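Local coordinates for 190aa long hypothetical protein (Pyrococcus horikoshii, PDB 2DDZ), which is of unknown function but assembles as a hexamer and belongs to the DUF366 family, in the class II tRNA synthetase clan, at residues D111-S123 and P147-I159. Numbering follows the deposited sequence.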
loop_
_atom_site.group_PDB
_atom_site.type_symbol
_atom_site.label_atom_id
_atom_site.label_comp_id
_atom_site.label_asym_id
_atom_site.label_seq_id
_atom_site.Cartn_x
_atom_site.Cartn_y
_atom_site.Cartn_z
ATOM N N ASP E 111 11.628 0.365 23.325
ATOM C CA ASP E 111 11.771 1.754 22.922
ATOM C C ASP E 111 12.117 2.639 24.125
ATOM O O ASP E 111 12.015 3.859 24.054
ATOM C CB ASP E 111 10.474 2.242 22.264
ATOM C CG ASP E 111 9.310 2.289 23.227
ATOM O OD1 ASP E 111 9.383 1.621 24.283
ATOM O OD2 ASP E 111 8.311 2.982 22.925
ATOM N N ASP E 112 12.516 2.017 25.232
ATOM C CA ASP E 112 12.878 2.761 26.435
ATOM C C ASP E 112 14.373 2.675 26.727
ATOM O O ASP E 112 14.994 1.608 26.608
ATOM C CB ASP E 112 12.127 2.243 27.668
ATOM C CG ASP E 112 10.651 2.553 27.638
ATOM O OD1 ASP E 112 10.266 3.640 27.156
ATOM O OD2 ASP E 112 9.874 1.705 28.121
ATOM N N ILE E 113 14.937 3.811 27.120
ATOM C CA ILE E 113 16.346 3.908 27.457
ATOM C C ILE E 113 16.519 3.842 28.974
ATOM O O ILE E 113 15.860 4.577 29.720
ATOM C CB ILE E 113 16.922 5.226 26.933
ATOM C CG1 ILE E 113 16.870 5.220 25.401
ATOM C CG2 ILE E 113 18.343 5.434 27.458
ATOM C CD1 ILE E 113 17.227 6.535 24.787
ATOM N N TYR E 114 17.402 2.958 29.426
ATOM C CA TYR E 114 17.671 2.800 30.855
ATOM C C TYR E 114 19.151 2.965 31.192
ATOM O O TYR E 114 20.040 2.609 30.407
ATOM C CB TYR E 114 17.220 1.420 31.361
ATOM C CG TYR E 114 15.734 1.266 31.585
ATOM C CD1 TYR E 114 14.861 1.090 30.514
ATOM C CD2 TYR E 114 15.196 1.304 32.872
ATOM C CE1 TYR E 114 13.491 0.955 30.718
ATOM C CE2 TYR E 114 13.822 1.172 33.086
ATOM C CZ TYR E 114 12.978 0.997 32.002
ATOM O OH TYR E 114 11.623 0.863 32.195
ATOM N N VAL E 115 19.399 3.508 32.377
ATOM C CA VAL E 115 20.751 3.706 32.879
ATOM C C VAL E 115 20.706 3.306 34.347
ATOM O O VAL E 115 19.975 3.906 35.141
ATOM C CB VAL E 115 21.200 5.181 32.761
ATOM C CG1 VAL E 115 22.588 5.342 33.356
ATOM C CG2 VAL E 115 21.197 5.617 31.294
ATOM N N ASN E 116 21.474 2.280 34.701
ATOM C CA ASN E 116 21.499 1.794 36.073
ATOM C C ASN E 116 20.087 1.498 36.556
ATOM O O ASN E 116 19.666 1.984 37.605
ATOM C CB ASN E 116 22.156 2.817 37.008
ATOM C CG ASN E 116 23.612 3.070 36.663
ATOM O OD1 ASN E 116 24.350 2.142 36.322
ATOM N ND2 ASN E 116 24.039 4.327 36.762
ATOM N N GLY E 117 19.360 0.713 35.768
ATOM C CA GLY E 117 17.999 0.333 36.114
ATOM C C GLY E 117 16.965 1.444 36.187
ATOM O O GLY E 117 15.819 1.188 36.543
ATOM N N ARG E 118 17.355 2.665 35.838
ATOM C CA ARG E 118 16.452 3.818 35.887
ATOM C C ARG E 118 16.074 4.324 34.480
ATOM O O ARG E 118 16.932 4.430 33.593
ATOM C CB ARG E 118 17.127 4.920 36.704
ATOM C CG ARG E 118 17.497 4.452 38.112
ATOM C CD ARG E 118 18.445 5.411 38.807
ATOM N NE ARG E 118 17.824 6.709 39.058
ATOM C CZ ARG E 118 18.506 7.821 39.322
ATOM N NH1 ARG E 118 19.832 7.788 39.372
ATOM N NH2 ARG E 118 17.866 8.964 39.532
ATOM N N LYS E 119 14.796 4.640 34.279
ATOM C CA LYS E 119 14.318 5.093 32.970
ATOM C C LYS E 119 14.607 6.554 32.660
ATOM O O LYS E 119 14.200 7.457 33.389
ATOM C CB LYS E 119 12.811 4.831 32.823
ATOM C CG LYS E 119 12.314 4.877 31.369
ATOM C CD LYS E 119 10.908 4.292 31.207
ATOM C CE LYS E 119 9.854 5.121 31.941
ATOM N NZ LYS E 119 9.800 6.531 31.454
ATOM N N LEU E 120 15.298 6.771 31.545
ATOM C CA LEU E 120 15.674 8.104 31.091
ATOM C C LEU E 120 14.697 8.732 30.104
ATOM O O LEU E 120 14.548 9.956 30.061
ATOM C CB LEU E 120 17.050 8.032 30.415
ATOM C CG LEU E 120 17.582 9.247 29.642
ATOM C CD1 LEU E 120 17.997 10.346 30.624
ATOM C CD2 LEU E 120 18.788 8.817 28.790
ATOM N N SER E 121 14.011 7.890 29.335
ATOM C CA SER E 121 13.126 8.374 28.273
ATOM C C SER E 121 11.668 7.926 28.232
ATOM O O SER E 121 11.210 7.130 29.038
ATOM C CB SER E 121 13.743 7.984 26.930
ATOM O OG SER E 121 13.729 6.564 26.788
ATOM N N ILE E 122 10.961 8.488 27.258
ATOM C CA ILE E 122 9.579 8.151 26.937
ATOM C C ILE E 122 9.540 8.282 25.419
ATOM O O ILE E 122 10.311 9.056 24.824
ATOM C CB ILE E 122 8.519 9.090 27.561
ATOM C CG1 ILE E 122 8.690 10.520 27.042
ATOM C CG2 ILE E 122 8.560 8.967 29.093
ATOM C CD1 ILE E 122 7.484 11.401 27.323
ATOM N N SER E 123 8.670 7.515 24.781
ATOM C CA SER E 123 8.601 7.554 23.331
ATOM C C SER E 123 7.325 6.917 22.833
ATOM O O SER E 123 6.682 6.147 23.539
ATOM C CB SER E 123 9.811 6.807 22.739
ATOM O OG SER E 123 9.848 6.878 21.322
ATOM N N PRO E 147 5.832 9.948 40.525
ATOM C CA PRO E 147 6.493 8.885 41.278
ATOM C C PRO E 147 6.020 7.495 40.914
ATOM O O PRO E 147 4.890 7.291 40.458
ATOM C CB PRO E 147 6.180 9.240 42.728
ATOM C CG PRO E 147 4.849 9.886 42.622
ATOM C CD PRO E 147 5.022 10.788 41.422
ATOM N N GLY E 148 6.916 6.545 41.132
ATOM C CA GLY E 148 6.647 5.156 40.831
ATOM C C GLY E 148 7.924 4.558 40.253
ATOM O O GLY E 148 8.752 4.012 40.992
ATOM N N VAL E 149 8.076 4.688 38.933
ATOM C CA VAL E 149 9.233 4.183 38.205
ATOM C C VAL E 149 10.435 5.095 38.490
ATOM O O VAL E 149 10.310 6.328 38.515
ATOM C CB VAL E 149 8.940 4.133 36.655
ATOM C CG1 VAL E 149 8.912 5.544 36.063
ATOM C CG2 VAL E 149 9.961 3.249 35.912
ATOM N N ASP E 150 11.598 4.493 38.742
ATOM C CA ASP E 150 12.820 5.264 39.030
ATOM C C ASP E 150 13.326 5.935 37.759
ATOM O O ASP E 150 13.783 5.259 36.835
ATOM C CB ASP E 150 13.919 4.349 39.572
ATOM C CG ASP E 150 13.615 3.845 40.970
ATOM O OD1 ASP E 150 13.440 4.683 41.877
ATOM O OD2 ASP E 150 13.568 2.606 41.158
ATOM N N ALA E 151 13.274 7.263 37.716
ATOM C CA ALA E 151 13.738 8.004 36.540
ATOM C C ALA E 151 15.096 8.659 36.736
ATOM O O ALA E 151 15.501 8.966 37.858
ATOM C CB ALA E 151 12.709 9.054 36.141
ATOM N N ILE E 152 15.782 8.886 35.623
ATOM C CA ILE E 152 17.093 9.505 35.644
ATOM C C ILE E 152 17.101 10.572 34.542
ATOM O O ILE E 152 16.463 10.393 33.502
ATOM C CB ILE E 152 18.189 8.410 35.428
ATOM C CG1 ILE E 152 19.578 8.951 35.764
ATOM C CG2 ILE E 152 18.165 7.904 33.994
ATOM C CD1 ILE E 152 20.095 9.900 34.736
ATOM N N GLY E 153 17.787 11.689 34.793
ATOM C CA GLY E 153 17.853 12.778 33.825
ATOM C C GLY E 153 19.242 12.987 33.236
ATOM O O GLY E 153 20.209 12.376 33.690
ATOM N N LEU E 154 19.353 13.855 32.232
ATOM C CA LEU E 154 20.636 14.113 31.590
ATOM C C LEU E 154 21.617 14.818 32.525
ATOM O O LEU E 154 22.819 14.555 32.495
ATOM C CB LEU E 154 20.437 14.939 30.313
ATOM C CG LEU E 154 19.750 14.259 29.122
ATOM C CD1 LEU E 154 19.500 15.298 28.047
ATOM C CD2 LEU E 154 20.613 13.124 28.586
ATOM N N GLU E 155 21.104 15.717 33.358
ATOM C CA GLU E 155 21.956 16.438 34.301
ATOM C C GLU E 155 22.714 15.483 35.222
ATOM O O GLU E 155 23.937 15.532 35.288
ATOM C CB GLU E 155 21.108 17.422 35.113
ATOM C CG GLU E 155 20.885 18.743 34.385
ATOM C CD GLU E 155 19.908 19.638 35.100
ATOM O OE1 GLU E 155 19.765 19.468 36.332
ATOM O OE2 GLU E 155 19.296 20.508 34.432
ATOM N N GLU E 156 21.987 14.608 35.916
ATOM C CA GLU E 156 22.617 13.642 36.810
ATOM C C GLU E 156 23.693 12.821 36.081
ATOM O O GLU E 156 24.625 12.318 36.704
ATOM C CB GLU E 156 21.564 12.697 37.400
ATOM C CG GLU E 156 22.142 11.709 38.408
ATOM C CD GLU E 156 21.091 10.847 39.089
ATOM O OE1 GLU E 156 19.881 11.128 38.936
ATOM O OE2 GLU E 156 21.487 9.890 39.789
ATOM N N LEU E 157 23.558 12.679 34.766
ATOM C CA LEU E 157 24.541 11.924 33.995
ATOM C C LEU E 157 25.697 12.838 33.578
ATOM O O LEU E 157 26.661 12.395 32.949
ATOM C CB LEU E 157 23.897 11.311 32.744
ATOM C CG LEU E 157 22.766 10.291 32.916
ATOM C CD1 LEU E 157 22.244 9.921 31.539
ATOM C CD2 LEU E 157 23.248 9.045 33.658
ATOM N N GLY E 158 25.590 14.115 33.928
ATOM C CA GLY E 158 26.635 15.061 33.588
ATOM C C GLY E 158 26.689 15.421 32.114
ATOM O O GLY E 158 27.759 15.704 31.570
ATOM N N ILE E 159 25.535 15.402 31.455
ATOM C CA ILE E 159 25.469 15.748 30.043
ATOM C C ILE E 159 24.771 17.094 29.907
ATOM O O ILE E 159 23.803 17.371 30.612
ATOM C CB ILE E 159 24.684 14.696 29.243
ATOM C CG1 ILE E 159 25.398 13.351 29.333
ATOM C CG2 ILE E 159 24.558 15.128 27.782
ATOM C CD1 ILE E 159 24.680 12.246 28.603
#
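Arg118, the last residue of the type I' turn that joins the strands of a beta hairpin, reaches across residues 147-159 and grips the Glu156 carboxylate end-on, one nitrogen to each oxygen. The bond from Arg118 NH1 to Glu156 OE2 in this salt bridge is short (2.7 Å) and nearly straight (169°), and OE2 sits at the edge of the guanidinium, in its plane. The bond from NH2 to Glu156 OE1 is more bent, consistent with the two flat groups being turned 49° apart. Arg118 NH2 also donates to Ala151 O at 2.9 Å, from a tilted position. A bend at chi3 turns the otherwise extended Arg118 chain across Ile152, whose CG1 lies over one guanidinium face, 3.8 Å from Arg118 NH1.

Beneath this polar clasp the backbones form a single bridge: Lys119 N donates to Asp150 O at 2.8 Å, and Ile152 N to Lys119 O. The loop between strand 131-139 and helix 161-184 is thereby held beside the hairpin. With CG1 anti to its backbone N (chi1 -167°), Ile152 spends that branch on Arg118 and turns CG2 to Leu120 CB, 3.8 Å away. Leu120 sends CD1 on to Leu154 and Leu157, while Val115 CG1 meets Leu157 CD2 tip to tip at 3.8 Å. Ile104 also packs on Leu157, and Asn139 makes a weak hydrogen bond to Ile152 O.

Replacing Arg118 by alanine would probably leave the Glu156 carboxylate without its cationic mate and uncover Ile152 CG1. The contact thus pairs a charged clasp, lying over Ile152, with a largely buried aliphatic cluster, and the three bonds held by two arginine nitrogens are likely to fix the guanidinium's rotation.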